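Cellulosomal scaffoldin adaptor protein B (Acetivibrio cellulolyticus, PDB 3BWZ) is a cellulosomal scaffoldin, represented here by a type II cohesin module, a domain family that binds dockerin modules during cellulosome assembly. Local coordinates at residues 56-59 with 60-64. Residues are numbered along the deposited sequence; the frame is centred on the assembly and turned at random. Where two conformers were deposited one is given.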
loop_
_atom_site.group_PDB
_atom_site.type_symbol
_atom_site.label_atom_id
_atom_site.label_comp_id
_atom_site.label_asym_id
_atom_site.label_seq_id
_atom_site.Cartn_x
_atom_site.Cartn_y
_atom_site.Cartn_z
ATOM N N VAL A 56 -4.135 1.121 -17.134
ATOM C CA VAL A 56 -5.332 0.304 -17.228
ATOM C C VAL A 56 -5.991 0.188 -15.855
ATOM O O VAL A 56 -5.335 -0.038 -14.837
ATOM C CB VAL A 56 -4.992 -1.072 -17.827
ATOM C CG1 VAL A 56 -6.221 -1.942 -17.917
ATOM C CG2 VAL A 56 -4.312 -0.914 -19.181
ATOM N N ALA A 57 -7.314 0.294 -15.811
ATOM C CA ALA A 57 -8.050 0.172 -14.565
ATOM C C ALA A 57 -7.779 -1.157 -13.884
ATOM O O ALA A 57 -7.787 -2.208 -14.514
ATOM C CB ALA A 57 -9.531 0.310 -14.808
ATOM N N TYR A 58 -7.592 -1.128 -12.575
ATOM C CA TYR A 58 -7.569 -2.374 -11.803
ATOM C C TYR A 58 -8.878 -3.095 -11.993
ATOM O O TYR A 58 -9.933 -2.462 -12.014
ATOM C CB TYR A 58 -7.452 -2.112 -10.303
ATOM C CG TYR A 58 -6.082 -1.776 -9.757
ATOM C CD1 TYR A 58 -5.092 -1.172 -10.530
ATOM C CD2 TYR A 58 -5.785 -2.034 -8.421
ATOM C CE1 TYR A 58 -3.861 -0.845 -9.994
ATOM C CE2 TYR A 58 -4.560 -1.710 -7.886
ATOM C CZ TYR A 58 -3.607 -1.097 -8.660
ATOM O OH TYR A 58 -2.392 -0.747 -8.085
ATOM N N THR A 59 -8.790 -4.428 -12.049
ATOM C CA THR A 59 -9.942 -5.309 -11.902
ATOM C C THR A 59 -10.044 -5.726 -10.428
ATOM O O THR A 59 -9.276 -5.288 -9.584
ATOM C CB THR A 59 -9.775 -6.574 -12.741
ATOM O OG1 THR A 59 -8.765 -7.370 -12.112
ATOM C CG2 THR A 59 -9.411 -6.239 -14.182
ATOM N N LYS A 60 -10.978 -6.623 -10.139
ATOM C CA LYS A 60 -11.131 -7.187 -8.811
ATOM C C LYS A 60 -9.934 -8.005 -8.349
ATOM O O LYS A 60 -9.890 -8.373 -7.195
ATOM C CB LYS A 60 -12.412 -8.024 -8.744
ATOM C CG LYS A 60 -13.715 -7.259 -8.885
ATOM C CD LYS A 60 -14.883 -8.245 -8.972
ATOM C CE LYS A 60 -16.090 -7.662 -9.644
ATOM N NZ LYS A 60 -17.031 -8.739 -10.044
ATOM N N SER A 61 -8.994 -8.317 -9.232
ATOM C CA SER A 61 -7.827 -9.135 -8.882
ATOM C C SER A 61 -6.473 -8.464 -9.086
ATOM O O SER A 61 -5.460 -9.068 -8.794
ATOM C CB SER A 61 -7.852 -10.461 -9.658
ATOM O OG SER A 61 -7.806 -10.275 -11.059
ATOM N N THR A 62 -6.446 -7.223 -9.575
ATOM C CA THR A 62 -5.177 -6.596 -9.899
ATOM C C THR A 62 -4.356 -6.294 -8.642
ATOM O O THR A 62 -4.848 -5.726 -7.676
ATOM C CB THR A 62 -5.386 -5.286 -10.661
ATOM O OG1 THR A 62 -6.237 -5.520 -11.798
ATOM C CG2 THR A 62 -4.096 -4.630 -11.067
ATOM N N MET A 63 -3.088 -6.666 -8.711
ATOM C CA MET A 63 -2.137 -6.384 -7.673
ATOM C C MET A 63 -1.562 -4.957 -7.836
ATOM O O MET A 63 -1.374 -4.491 -8.944
ATOM C CB MET A 63 -1.047 -7.447 -7.790
ATOM C CG MET A 63 -0.068 -7.499 -6.688
ATOM S SD MET A 63 -0.807 -8.217 -5.217
ATOM C CE MET A 63 0.420 -7.740 -4.000
ATOM N N PRO A 64 -1.244 -4.278 -6.725
ATOM C CA PRO A 64 -0.483 -3.032 -6.810
ATOM C C PRO A 64 0.824 -3.192 -7.570
ATOM O O PRO A 64 1.349 -4.295 -7.719
ATOM C CB PRO A 64 -0.247 -2.672 -5.340
ATOM C CG PRO A 64 -1.428 -3.261 -4.656
ATOM C CD PRO A 64 -1.585 -4.584 -5.330
#
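Thr59 and Thr62 are the first and last residues of a type I beta turn in the cohesin domain, within the loop that joins strand 48-51 to strand 65-66. The backbone bond that closes the turn, Thr62 N to Thr59 O, is weak at 3.4 Å, and side-chain hydroxyls reinforce it. Thr62 OG1 accepts the Thr59 N-H at 2.8 Å with an N-H...O angle of 159°. At the other end, a chi1 of 71° tucks Thr59 OG1 back against its own main chain, where it can accept the Ser61 N-H. This bond, Ser61 N to Thr59 OG1 at 3.0 Å, is nearly straight and makes an ST turn. Threonine suits position 62 because its two branches do different work. With OG1 turned back to Thr59, CG2 is directed over one face of the Tyr58 ring, 3.8 Å from the centroid and displaced toward the rim, in a CH-pi contact. The two side chains cross at about a right angle, methyl against ring. Tyr58 is buried and also packs on Pro50 and Val116, so its side chain joins the largely exposed turn to strands 48-51 and 111-120. Asn82 of strand 77-83 adds a second tie, its ND2 donating to the carbonyls of both Thr59 and Thr62. Lys60, second in the turn, is exposed and leads away from residues 56-59, where a long charged chain can stay in solvent. Tyrosine offers Thr62 CG2 a flat face while its hydroxyl extends to buried Pro64, with Tyr58 OH 3.2 Å from Pro64 CA.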